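Local coordinates for protein cystathionine beta-lyases/cystathionine gamma-synthases (Corynebacterium glutamicum, PDB 5X5H) that probably catalyses the pyridoxal-phosphate-dependent synthesis of L,L-cystathionine from O-succinyl-L-homoserine and L-cysteine, with release of succinate, at residues S338-P343 / D361-S366; K267-L272 / G304-R309; I327-S332 / A344-Q349. All coordinates share one frame; numbering follows the deposited sequence.

All three contacts are buried and reach one mixed sheet of the C-terminal domain, at different places across it. Contact 1 pairs two of its strands by backbone hydrogen bonds and carries a Glu-Arg ion pair. Contact 2 lies on the next strand along, joined to contact 1 through Ile306 and Ile365, and is purely apolar: helix 254-273 packs there on one face of the sheet, and no other chain touches it. Contact 3 begins at strand 328-329, which borders strand 339-341, and runs into a loop against the second subunit. Its chemistry is mixed, an acidic chain among methionine and threonine groups near a magnesium ion, and Thr347 meets Glu341 of contact 1.

Contact 1 of 3, residues S338-P343 / D361-S366; sequences SLLEHP and DLVRIS
Leu339 and Ser366 exchange a pair of backbone hydrogen bonds, with Leu339 N to Ser366 O at 3.0 Å and Ser366 N to Leu339 O at 2.8 Å. Glu341 and Arg364 form the second such pair, and Leu340 faces Ile365 between them as a non-hydrogen-bonded pair. There the chains draw closer, and Leu340 CA lies 3.2 Å from Arg364 O in a CA-H...O contact.

The charged interaction lies on the face shared by Leu339, Glu341, Arg364 and Ser366. Glu341 OE2 sits over the guanidinium of Arg364, 2.9 Å above the plane, and is 3.1 Å from Arg364 NH1. None of the arginine's N-H groups is aimed at the oxygen; opposite charge holds the pair. A bend in the arginine chain (chi3 79°) turns the flat group beneath the carboxylate. Directed bonds come from other groups: Thr347 OG1 for Glu341 OE2, and Asn154 OD1 for Arg364 NH1.

These are antiparallel neighbours in the C-terminal domain sheet of a trans-sulfuration enzyme, and the Arg364 side chain comes, at its nearest atoms, to about 6 Å from the bound pyridoxal phosphate.

Apolar packing fills the opposite face, where branched residues suit a helix-covered surface. Leu340 CD1 touches Val363 CG1 at 4.1 Å, and Val363 also meets helix 313-323. Past the last bridge, on the side of Arg364, rigid Pro343 lays CG against Leu362 CD2 at 3.8 Å.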
ATOM      1  N   SER A 338     -13.187 -15.042  13.346  1.00 10.92           N
ATOM      2  CA  SER A 338     -14.558 -15.643  13.286  1.00 12.11           C
ATOM      3  C   SER A 338     -15.646 -14.554  13.204  1.00 11.73           C
ATOM      4  O   SER A 338     -15.607 -13.546  13.865  1.00 12.73           O
ATOM      5  CB  SER A 338     -14.785 -16.425  14.599  1.00 11.84           C
ATOM      6  OG  SER A 338     -13.966 -17.598  14.652  1.00 12.91           O
ATOM      7  N   LEU A 339     -16.617 -14.876  12.347  1.00 10.45           N
ATOM      8  CA  LEU A 339     -17.754 -13.970  12.099  1.00 11.34           C
ATOM      9  C   LEU A 339     -19.040 -14.749  12.188  1.00 12.10           C
ATOM     10  O   LEU A 339     -19.080 -15.923  11.906  1.00 12.53           O
ATOM     11  CB  LEU A 339     -17.627 -13.290  10.719  1.00 12.83           C
ATOM     12  CG  LEU A 339     -16.366 -12.503  10.373  1.00 13.68           C
ATOM     13  CD1 LEU A 339     -16.531 -11.987   8.904  1.00 16.42           C
ATOM     14  CD2 LEU A 339     -16.149 -11.380  11.326  1.00 14.18           C
ATOM     15  N   LEU A 340     -20.112 -14.003  12.467  1.00 12.38           N
ATOM     16  CA  LEU A 340     -21.447 -14.604  12.308  1.00 12.57           C
ATOM     17  C   LEU A 340     -22.467 -13.559  11.781  1.00 11.45           C
ATOM     18  O   LEU A 340     -22.221 -12.379  11.908  1.00 12.92           O
ATOM     19  CB  LEU A 340     -21.987 -15.328  13.561  1.00 12.99           C
ATOM     20  CG  LEU A 340     -22.506 -14.447  14.682  1.00 15.31           C
ATOM     21  CD1 LEU A 340     -22.928 -15.378  15.846  1.00 17.86           C
ATOM     22  CD2 LEU A 340     -21.680 -13.420  15.286  1.00 17.45           C
ATOM     23  N   GLU A 341     -23.535 -14.085  11.201  1.00 12.09           N
ATOM     24  CA  GLU A 341     -24.571 -13.179  10.667  1.00 13.18           C
ATOM     25  C   GLU A 341     -25.897 -13.905  10.637  1.00 15.82           C
ATOM     26  O   GLU A 341     -25.991 -15.083  10.838  1.00 14.02           O
ATOM     27  CB  GLU A 341     -24.187 -12.675   9.295  1.00 14.33           C
ATOM     28  CG  GLU A 341     -24.147 -13.756   8.228  1.00 15.31           C
ATOM     29  CD  GLU A 341     -24.953 -13.514   6.962  1.00 19.70           C
ATOM     30  OE1 GLU A 341     -25.596 -12.519   6.831  1.00 24.35           O
ATOM     31  OE2 GLU A 341     -24.875 -14.360   6.041  1.00 19.87           O
ATOM     32  N   HIS A 342     -26.929 -13.126  10.450  1.00 15.27           N
ATOM     33  CA  HIS A 342     -28.357 -13.593  10.296  1.00 16.67           C
ATOM     34  C   HIS A 342     -28.777 -13.479   8.804  1.00 14.40           C
ATOM     35  O   HIS A 342     -29.097 -12.310   8.356  1.00 18.00           O
ATOM     36  CB  HIS A 342     -29.147 -12.739  11.166  1.00 17.74           C
ATOM     37  CG  HIS A 342     -30.605 -13.122  11.221  1.00 17.03           C
ATOM     38  ND1 HIS A 342     -31.627 -12.258  10.829  1.00 20.72           N
ATOM     39  CD2 HIS A 342     -31.185 -14.277  11.663  1.00 18.44           C
ATOM     40  CE1 HIS A 342     -32.784 -12.893  11.032  1.00 19.37           C
ATOM     41  NE2 HIS A 342     -32.548 -14.124  11.508  1.00 19.64           N
ATOM     42  N   PRO A 343     -28.640 -14.425   7.920  1.00 18.19           N
ATOM     43  CA  PRO A 343     -28.823 -14.208   6.429  1.00 16.94           C
ATOM     44  C   PRO A 343     -30.110 -13.625   6.001  1.00 22.04           C
ATOM     45  O   PRO A 343     -30.100 -12.789   5.089  1.00 19.40           O
ATOM     46  CB  PRO A 343     -28.508 -15.547   5.770  1.00 20.28           C
ATOM     47  CG  PRO A 343     -27.682 -16.260   6.811  1.00 18.93           C
ATOM     48  CD  PRO A 343     -28.110 -15.760   8.153  1.00 17.39           C
ATOM     49  N   ASP A 361     -34.828 -18.357  11.471  1.00 16.27           N
ATOM     50  CA  ASP A 361     -34.251 -18.888  12.622  1.00 15.61           C
ATOM     51  C   ASP A 361     -32.751 -19.317  12.445  1.00 16.97           C
ATOM     52  O   ASP A 361     -32.210 -19.911  13.366  1.00 16.65           O
ATOM     53  CB  ASP A 361     -35.042 -20.151  13.089  1.00 18.79           C
ATOM     54  CG  ASP A 361     -35.063 -21.250  12.173  1.00 21.58           C
ATOM     55  OD1 ASP A 361     -34.326 -21.342  11.218  1.00 21.40           O
ATOM     56  OD2 ASP A 361     -35.955 -22.252  12.323  1.00 23.86           O
ATOM     57  N   LEU A 362     -32.194 -18.941  11.290  1.00 14.97           N
ATOM     58  CA  LEU A 362     -30.871 -19.447  10.818  1.00 13.37           C
ATOM     59  C   LEU A 362     -29.774 -18.409  11.053  1.00 14.98           C
ATOM     60  O   LEU A 362     -29.956 -17.235  10.751  1.00 16.56           O
ATOM     61  CB  LEU A 362     -30.907 -19.919   9.418  1.00 13.38           C
ATOM     62  CG  LEU A 362     -29.638 -20.633   8.894  1.00 14.76           C
ATOM     63  CD1 LEU A 362     -29.916 -21.595   7.848  1.00 15.84           C
ATOM     64  CD2 LEU A 362     -28.657 -19.547   8.344  1.00 15.98           C
ATOM     65  N   VAL A 363     -28.683 -18.870  11.677  1.00 13.62           N
ATOM     66  CA  VAL A 363     -27.428 -18.070  11.824  1.00 13.78           C
ATOM     67  C   VAL A 363     -26.334 -18.785  11.092  1.00 14.01           C
ATOM     68  O   VAL A 363     -26.214 -19.999  11.134  1.00 15.25           O
ATOM     69  CB  VAL A 363     -27.057 -17.921  13.289  1.00 12.40           C
ATOM     70  CG1 VAL A 363     -25.652 -17.267  13.485  1.00 14.95           C
ATOM     71  CG2 VAL A 363     -28.114 -17.083  14.009  1.00 15.55           C
ATOM     72  N   ARG A 364     -25.532 -17.982  10.316  1.00 12.96           N
ATOM     73  CA  ARG A 364     -24.413 -18.513   9.548  1.00 13.89           C
ATOM     74  C   ARG A 364     -23.154 -18.068  10.267  1.00 12.25           C
ATOM     75  O   ARG A 364     -22.989 -16.891  10.637  1.00 12.30           O
ATOM     76  CB  ARG A 364     -24.398 -17.987   8.152  1.00 14.61           C
ATOM     77  CG  ARG A 364     -23.307 -18.542   7.237  1.00 14.90           C
ATOM     78  CD  ARG A 364     -23.153 -17.805   5.922  1.00 16.21           C
ATOM     79  NE  ARG A 364     -22.414 -16.594   6.160  1.00 14.82           N
ATOM     80  CZ  ARG A 364     -22.344 -15.610   5.286  1.00 16.35           C
ATOM     81  NH1 ARG A 364     -22.837 -15.726   4.106  1.00 17.62           N
ATOM     82  NH2 ARG A 364     -21.648 -14.576   5.536  1.00 16.47           N
ATOM     83  N   ILE A 365     -22.286 -19.066  10.535  1.00 12.15           N
ATOM     84  CA  ILE A 365     -21.051 -18.802  11.263  1.00 11.42           C
ATOM     85  C   ILE A 365     -19.871 -19.164  10.422  1.00 10.68           C
ATOM     86  O   ILE A 365     -19.778 -20.246   9.847  1.00 12.33           O
ATOM     87  CB  ILE A 365     -20.936 -19.608  12.580  1.00 12.15           C
ATOM     88  CG1 ILE A 365     -22.263 -19.433  13.410  1.00 13.42           C
ATOM     89  CG2 ILE A 365     -19.769 -19.163  13.381  1.00 14.23           C
ATOM     90  CD1 ILE A 365     -22.263 -20.385  14.619  1.00 16.71           C
ATOM     91  N   SER A 366     -18.941 -18.175  10.275  1.00 11.44           N
ATOM     92  CA  SER A 366     -17.609 -18.399   9.652  1.00 11.60           C
ATOM     93  C   SER A 366     -16.621 -18.630  10.800  1.00 10.55           C
ATOM     94  O   SER A 366     -16.247 -17.678  11.488  1.00 11.68           O
ATOM     95  CB  SER A 366     -17.263 -17.203   8.787  1.00 11.79           C
ATOM     96  OG  SER A 366     -15.936 -17.433   8.204  1.00 12.75           O
TER

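Contact 2 of 3, residues K267-L272 / G304-R309; sequences KIAEFL and GMISVR
Leu272 N bonds to Ile268 O at 2.9 Å, a helical turn that sets two of the contact's apolar residues on the same side of helix 254-273. The meeting with strand 305-310 is made by aliphatic side chains, apart from the touch of a methyl on Ala269 N.

Ile306 is the central residue. Its CD1 methyl pushes toward the helix backbone, 3.6 Å from Ala269 N and 3.8 Å from Ile268 CG2. Alanine suits this place, because its single methyl lets the isoleucine tip come so close to the main chain. With chi1 of Ile306 at -60°, CG1 carries CD1 to Ala269 while CG2 is left to meet Leu272 CD1 at 4.1 Å. That same leucine methyl reaches on to Val308 CG2 at 3.6 Å, the two side chains crossing at about a right angle.

Ile306 and Val308 are alternate residues, so both face the helix while Ser307 between them turns to the other side of the sheet. Beta-branched residues fit here, being at ease in a strand and offering methyls on two branches. Leu376 and Val379 of helix 372-384 pack beside Ile268 and Leu272. With axes 9.4 Å apart and only 15° from parallel, this is the helix-on-sheet layer of an alpha/beta domain.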
ATOM      1  N   LYS A 267     -15.266 -29.225  15.546  1.00 12.25           N
ATOM      2  CA  LYS A 267     -15.481 -29.255  16.977  1.00 13.94           C
ATOM      3  C   LYS A 267     -16.635 -28.397  17.359  1.00 13.33           C
ATOM      4  O   LYS A 267     -17.466 -28.731  18.227  1.00 15.80           O
ATOM      5  CB  LYS A 267     -14.231 -28.889  17.777  1.00 16.23           C
ATOM      6  CG  LYS A 267     -13.140 -29.888  17.578  1.00 18.56           C
ATOM      7  CD  LYS A 267     -11.841 -29.451  18.193  1.00 27.79           C
ATOM      8  CE  LYS A 267     -10.687 -30.285  17.772  1.00 30.01           C
ATOM      9  NZ  LYS A 267      -9.464 -29.584  18.232  1.00 35.55           N
ATOM     10  N   ILE A 268     -16.794 -27.207  16.801  1.00 13.17           N
ATOM     11  CA  ILE A 268     -17.948 -26.356  17.100  1.00 13.27           C
ATOM     12  C   ILE A 268     -19.250 -27.018  16.593  1.00 13.62           C
ATOM     13  O   ILE A 268     -20.304 -26.952  17.312  1.00 14.13           O
ATOM     14  CB  ILE A 268     -17.796 -24.955  16.491  1.00 15.53           C
ATOM     15  CG1 ILE A 268     -16.554 -24.267  17.082  1.00 16.19           C
ATOM     16  CG2 ILE A 268     -19.112 -24.130  16.629  1.00 16.57           C
ATOM     17  CD1 ILE A 268     -16.742 -23.891  18.512  1.00 17.63           C
ATOM     18  N   ALA A 269     -19.267 -27.632  15.423  1.00 13.22           N
ATOM     19  CA  ALA A 269     -20.467 -28.291  14.916  1.00 13.69           C
ATOM     20  C   ALA A 269     -20.857 -29.420  15.918  1.00 15.07           C
ATOM     21  O   ALA A 269     -22.050 -29.592  16.184  1.00 14.81           O
ATOM     22  CB  ALA A 269     -20.219 -28.861  13.570  1.00 15.03           C
ATOM     23  N   GLU A 270     -19.899 -30.198  16.366  1.00 13.00           N
ATOM     24  CA  GLU A 270     -20.194 -31.322  17.309  1.00 15.27           C
ATOM     25  C   GLU A 270     -20.740 -30.678  18.534  1.00 16.59           C
ATOM     26  O   GLU A 270     -21.792 -31.172  19.102  1.00 15.70           O
ATOM     27  CB  GLU A 270     -18.874 -32.075  17.598  1.00 18.71           C
ATOM     28  CG  GLU A 270     -18.900 -33.122  18.692  1.00 28.19           C
ATOM     29  CD  GLU A 270     -17.502 -33.757  18.833  1.00 31.19           C
ATOM     30  OE1 GLU A 270     -16.605 -33.108  19.443  1.00 29.99           O
ATOM     31  OE2 GLU A 270     -17.290 -34.849  18.231  1.00 30.92           O
ATOM     32  N   PHE A 271     -20.196 -29.612  19.095  1.00 14.50           N
ATOM     33  CA  PHE A 271     -20.717 -29.025  20.334  1.00 14.74           C
ATOM     34  C   PHE A 271     -22.155 -28.521  20.091  1.00 16.29           C
ATOM     35  O   PHE A 271     -23.068 -28.764  20.914  1.00 14.99           O
ATOM     36  CB  PHE A 271     -19.853 -27.835  20.784  1.00 15.08           C
ATOM     37  CG  PHE A 271     -20.405 -27.127  21.917  1.00 15.40           C
ATOM     38  CD1 PHE A 271     -20.424 -27.755  23.150  1.00 19.67           C
ATOM     39  CD2 PHE A 271     -20.837 -25.890  21.850  1.00 18.91           C
ATOM     40  CE1 PHE A 271     -20.983 -27.096  24.259  1.00 22.51           C
ATOM     41  CE2 PHE A 271     -21.422 -25.204  22.931  1.00 21.41           C
ATOM     42  CZ  PHE A 271     -21.476 -25.832  24.162  1.00 20.90           C
ATOM     43  N   LEU A 272     -22.468 -27.855  19.005  1.00 12.92           N
ATOM     44  CA  LEU A 272     -23.790 -27.335  18.719  1.00 13.96           C
ATOM     45  C   LEU A 272     -24.767 -28.458  18.626  1.00 14.62           C
ATOM     46  O   LEU A 272     -25.930 -28.270  19.069  1.00 15.35           O
ATOM     47  CB  LEU A 272     -23.836 -26.429  17.447  1.00 14.55           C
ATOM     48  CG  LEU A 272     -23.109 -25.127  17.561  1.00 15.95           C
ATOM     49  CD1 LEU A 272     -22.776 -24.643  16.131  1.00 18.90           C
ATOM     50  CD2 LEU A 272     -23.900 -24.094  18.376  1.00 17.04           C
ATOM     51  N   GLY A 304     -14.970 -24.610   6.810  1.00 11.69           N
ATOM     52  CA  GLY A 304     -15.037 -23.767   7.960  1.00 12.89           C
ATOM     53  C   GLY A 304     -16.358 -23.105   8.326  1.00 11.16           C
ATOM     54  O   GLY A 304     -16.431 -22.370   9.315  1.00 12.68           O
ATOM     55  N   MET A 305     -17.359 -23.327   7.503  1.00 10.43           N
ATOM     56  CA  MET A 305     -18.667 -22.671   7.666  1.00 11.54           C
ATOM     57  C   MET A 305     -19.610 -23.620   8.373  1.00 12.04           C
ATOM     58  O   MET A 305     -19.619 -24.812   8.153  1.00 13.31           O
ATOM     59  CB  MET A 305     -19.223 -22.328   6.322  1.00 12.75           C
ATOM     60  CG  MET A 305     -18.417 -21.291   5.531  1.00 14.76           C
ATOM     61  SD  MET A 305     -18.089 -19.752   6.292  1.00 12.96           S
ATOM     62  CE  MET A 305     -19.777 -19.164   6.497  1.00 13.74           C
ATOM     63  N   ILE A 306     -20.400 -23.049   9.260  1.00 11.75           N
ATOM     64  CA  ILE A 306     -21.517 -23.839   9.936  1.00 13.10           C
ATOM     65  C   ILE A 306     -22.722 -22.906   9.918  1.00 13.42           C
ATOM     66  O   ILE A 306     -22.637 -21.724  10.272  1.00 14.11           O
ATOM     67  CB  ILE A 306     -21.159 -24.054  11.377  1.00 13.98           C
ATOM     68  CG1 ILE A 306     -19.844 -24.825  11.545  1.00 14.61           C
ATOM     69  CG2 ILE A 306     -22.312 -24.815  12.104  1.00 16.13           C
ATOM     70  CD1 ILE A 306     -19.362 -24.954  12.966  1.00 15.26           C
ATOM     71  N   SER A 307     -23.888 -23.447   9.623  1.00 12.79           N
ATOM     72  CA  SER A 307     -25.135 -22.750   9.883  1.00 13.03           C
ATOM     73  C   SER A 307     -25.954 -23.486  10.922  1.00 12.46           C
ATOM     74  O   SER A 307     -25.786 -24.689  11.058  1.00 13.51           O
ATOM     75  CB  SER A 307     -25.928 -22.514   8.608  1.00 13.66           C
ATOM     76  OG  SER A 307     -25.274 -21.454   7.836  1.00 14.20           O
ATOM     77  N   VAL A 308     -26.731 -22.745  11.622  1.00 13.66           N
ATOM     78  CA  VAL A 308     -27.438 -23.262  12.836  1.00 15.40           C
ATOM     79  C   VAL A 308     -28.845 -22.703  12.762  1.00 16.25           C
ATOM     80  O   VAL A 308     -29.018 -21.523  12.618  1.00 16.94           O
ATOM     81  CB  VAL A 308     -26.752 -22.771  14.056  1.00 19.95           C
ATOM     82  CG1 VAL A 308     -27.371 -23.385  15.319  1.00 23.45           C
ATOM     83  CG2 VAL A 308     -25.241 -23.075  14.029  1.00 24.15           C
ATOM     84  N   ARG A 309     -29.819 -23.585  13.010  1.00 15.55           N
ATOM     85  CA  ARG A 309     -31.214 -23.159  13.173  1.00 17.00           C
ATOM     86  C   ARG A 309     -31.612 -23.319  14.605  1.00 17.66           C
ATOM     87  O   ARG A 309     -31.403 -24.385  15.166  1.00 20.98           O
ATOM     88  CB  ARG A 309     -32.116 -23.940  12.253  1.00 17.86           C
ATOM     89  CG  ARG A 309     -31.853 -23.776  10.760  1.00 19.69           C
ATOM     90  CD  ARG A 309     -32.789 -24.382   9.744  1.00 22.57           C
ATOM     91  NE  ARG A 309     -34.108 -23.806   9.958  1.00 23.27           N
ATOM     92  CZ  ARG A 309     -35.227 -24.245   9.420  1.00 26.58           C
ATOM     93  NH1 ARG A 309     -35.181 -25.142   8.490  1.00 28.12           N
ATOM     94  NH2 ARG A 309     -36.344 -23.638   9.797  1.00 26.84           N
TER

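Contact 3 of 3, residues I327-S332 / A344-Q349; sequences ICLAES and ATMTHQ
Glu331 extends across to Met346 and Thr347, lying alongside the threonine side chain and pointing the opposite way. Its CB begins the contact at 4.1 Å from Thr347 CG2, and the next carbon, CG, touches two methyls, with Thr347 CG2 at 4.0 Å and Met346 CE at 3.9 Å. CD still runs beside Thr347 CG2. At the tip, OE2 comes to 3.4 Å from Met346 C, and although Thr347 N is equally near, the angle is too poor for a hydrogen bond. The straight chain (chi2 -176°) is what carries the carboxylate this far along the loop.

Met346 crosses the glutamate at a slant. A bend at chi3, 65°, turns CE toward the backbone of Ala330, while SD rests 4.1 Å from Leu329 CD1. A long, flexible thioether can thread between a leucine and the aliphatic part of a glutamate. Thr347 offers two different sides: its methyl goes to Glu331, and its OG1, close to the plane of the His348 ring, accepts a 2.7 Å bond from His348 ND1 and is also hydrogen-bonded to Glu341 OE2.

The second subunit borders this region. Glu331 O bonds to its Thr37 OG1, and Glu331 OE1 stands near Glu51 of that subunit.

Since Glu51 is a magnesium ligand and a magnesium ion lies about 4 Å from the nearest atom of the Glu331 side chain, the metal charge probably offsets the repulsion between the two carboxylates. The stem of Glu331 thus packs as a hydrocarbon, while its charged end probably feels the metal at the subunit boundary.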
ATOM      1  N   ILE A 327     -16.584 -14.045  18.466  1.00 14.04           N
ATOM      2  CA  ILE A 327     -17.139 -14.101  17.146  1.00 14.06           C
ATOM      3  C   ILE A 327     -17.862 -12.813  16.862  1.00 15.78           C
ATOM      4  O   ILE A 327     -18.742 -12.417  17.671  1.00 17.59           O
ATOM      5  CB  ILE A 327     -18.074 -15.297  16.952  1.00 14.53           C
ATOM      6  CG1 ILE A 327     -17.369 -16.616  17.373  1.00 15.01           C
ATOM      7  CG2 ILE A 327     -18.570 -15.494  15.537  1.00 14.14           C
ATOM      8  CD1 ILE A 327     -18.291 -17.814  17.422  1.00 18.01           C
ATOM      9  N   CYS A 328     -17.526 -12.142  15.772  1.00 12.89           N
ATOM     10  CA  CYS A 328     -18.092 -10.836  15.513  1.00 14.93           C
ATOM     11  C   CYS A 328     -19.242 -10.887  14.555  1.00 12.32           C
ATOM     12  O   CYS A 328     -19.231 -11.461  13.506  1.00 13.12           O
ATOM     13  CB  CYS A 328     -16.960  -9.992  14.904  1.00 14.33           C
ATOM     14  SG  CYS A 328     -17.372  -8.211  14.692  1.00 18.24           S
ATOM     15  N   LEU A 329     -20.276 -10.086  14.908  1.00 13.78           N
ATOM     16  CA  LEU A 329     -21.463  -9.822  14.038  1.00 14.23           C
ATOM     17  C   LEU A 329     -21.092  -8.909  12.874  1.00 13.73           C
ATOM     18  O   LEU A 329     -20.891  -7.713  13.067  1.00 15.26           O
ATOM     19  CB  LEU A 329     -22.578  -9.231  14.873  1.00 14.79           C
ATOM     20  CG  LEU A 329     -23.843  -9.124  14.044  1.00 16.38           C
ATOM     21  CD1 LEU A 329     -24.493 -10.354  13.524  1.00 17.25           C
ATOM     22  CD2 LEU A 329     -24.917  -8.401  14.918  1.00 17.47           C
ATOM     23  N   ALA A 330     -21.036  -9.510  11.719  1.00 12.68           N
ATOM     24  CA  ALA A 330     -20.633  -8.813  10.498  1.00 14.13           C
ATOM     25  C   ALA A 330     -20.917  -9.645   9.326  1.00 15.76           C
ATOM     26  O   ALA A 330     -20.997 -10.907   9.416  1.00 15.12           O
ATOM     27  CB  ALA A 330     -19.096  -8.508  10.563  1.00 14.39           C
ATOM     28  N   GLU A 331     -21.010  -9.078   8.138  1.00 14.60           N
ATOM     29  CA  GLU A 331     -21.119  -9.780   6.903  1.00 14.96           C
ATOM     30  C   GLU A 331     -19.736 -10.353   6.484  1.00 13.24           C
ATOM     31  O   GLU A 331     -18.734 -10.025   7.082  1.00 14.88           O
ATOM     32  CB  GLU A 331     -21.779  -8.939   5.786  1.00 18.26           C
ATOM     33  CG  GLU A 331     -23.220  -8.537   6.147  1.00 20.34           C
ATOM     34  CD  GLU A 331     -23.891  -7.805   5.007  1.00 27.45           C
ATOM     35  OE1 GLU A 331     -23.313  -6.816   4.584  1.00 32.38           O
ATOM     36  OE2 GLU A 331     -25.036  -8.143   4.581  1.00 31.71           O
ATOM     37  N   SER A 332     -19.733 -11.196   5.476  1.00 14.73           N
ATOM     38  CA  SER A 332     -18.526 -11.848   4.930  1.00 13.62           C
ATOM     39  C   SER A 332     -18.140 -13.066   5.730  1.00 13.96           C
ATOM     40  O   SER A 332     -18.803 -13.527   6.640  1.00 15.33           O
ATOM     41  CB  SER A 332     -17.352 -10.908   4.746  1.00 14.82           C
ATOM     42  OG  SER A 332     -16.514 -11.416   3.618  1.00 16.69           O
ATOM     43  N   ALA A 344     -31.176 -13.916   6.708  1.00 21.43           N
ATOM     44  CA  ALA A 344     -32.507 -13.408   6.252  1.00 19.72           C
ATOM     45  C   ALA A 344     -32.563 -11.905   6.249  1.00 23.53           C
ATOM     46  O   ALA A 344     -33.277 -11.347   5.379  1.00 25.91           O
ATOM     47  CB  ALA A 344     -33.570 -13.993   7.166  1.00 21.70           C
ATOM     48  N   THR A 345     -31.810 -11.249   7.154  1.00 21.31           N
ATOM     49  CA  THR A 345     -31.850  -9.770   7.253  1.00 20.98           C
ATOM     50  C   THR A 345     -30.566  -9.173   6.700  1.00 20.87           C
ATOM     51  O   THR A 345     -30.465  -7.942   6.554  1.00 22.64           O
ATOM     52  CB  THR A 345     -32.148  -9.325   8.728  1.00 20.90           C
ATOM     53  OG1 THR A 345     -31.126  -9.839   9.578  1.00 26.17           O
ATOM     54  CG2 THR A 345     -33.541  -9.825   9.207  1.00 26.80           C
ATOM     55  N   MET A 346     -29.534  -9.920   6.341  1.00 20.09           N
ATOM     56  CA  MET A 346     -28.287  -9.359   6.056  1.00 18.03           C
ATOM     57  C   MET A 346     -27.918  -9.856   4.701  1.00 23.94           C
ATOM     58  O   MET A 346     -28.425  -9.318   3.752  1.00 22.74           O
ATOM     59  CB  MET A 346     -27.235  -9.803   7.194  1.00 19.74           C
ATOM     60  CG  MET A 346     -27.493  -9.178   8.573  1.00 17.37           C
ATOM     61  SD  MET A 346     -26.539  -9.711  10.061  1.00 20.19           S
ATOM     62  CE  MET A 346     -24.846  -9.168   9.605  1.00 19.73           C
ATOM     63  N   THR A 347     -27.087 -10.878   4.517  1.00 22.21           N
ATOM     64  CA  THR A 347     -26.531 -11.157   3.141  1.00 23.14           C
ATOM     65  C   THR A 347     -27.538 -11.632   2.112  1.00 22.51           C
ATOM     66  O   THR A 347     -27.304 -11.574   0.879  1.00 25.17           O
ATOM     67  CB  THR A 347     -25.459 -12.263   3.186  1.00 22.86           C
ATOM     68  OG1 THR A 347     -26.025 -13.433   3.821  1.00 21.71           O
ATOM     69  CG2 THR A 347     -24.158 -11.739   3.899  1.00 26.33           C
ATOM     70  N   HIS A 348     -28.689 -12.182   2.607  1.00 21.25           N
ATOM     71  CA  HIS A 348     -29.670 -12.799   1.747  1.00 21.20           C
ATOM     72  C   HIS A 348     -30.976 -12.058   1.825  1.00 25.44           C
ATOM     73  O   HIS A 348     -31.996 -12.606   1.378  1.00 22.77           O
ATOM     74  CB  HIS A 348     -29.856 -14.320   2.069  1.00 22.49           C
ATOM     75  CG  HIS A 348     -28.696 -15.151   1.630  1.00 21.38           C
ATOM     76  ND1 HIS A 348     -27.441 -15.015   2.196  1.00 23.35           N
ATOM     77  CD2 HIS A 348     -28.565 -16.015   0.617  1.00 22.04           C
ATOM     78  CE1 HIS A 348     -26.584 -15.823   1.579  1.00 24.94           C
ATOM     79  NE2 HIS A 348     -27.243 -16.442   0.599  1.00 24.17           N
ATOM     80  N   GLN A 349     -30.978 -10.826   2.330  1.00 23.38           N
ATOM     81  CA  GLN A 349     -32.251 -10.062   2.311  1.00 26.88           C
ATOM     82  C   GLN A 349     -32.760  -9.926   0.847  1.00 26.54           C
ATOM     83  O   GLN A 349     -33.996 -10.010   0.620  1.00 26.71           O
ATOM     84  CB  GLN A 349     -32.049  -8.709   2.991  1.00 35.19           C
ATOM     85  CG  GLN A 349     -33.189  -7.725   2.733  1.00 42.65           C
ATOM     86  CD  GLN A 349     -33.149  -6.544   3.668  1.00 56.25           C
ATOM     87  OE1 GLN A 349     -32.112  -6.232   4.277  1.00 65.44           O
ATOM     88  NE2 GLN A 349     -34.280  -5.859   3.775  1.00 62.79           N
TER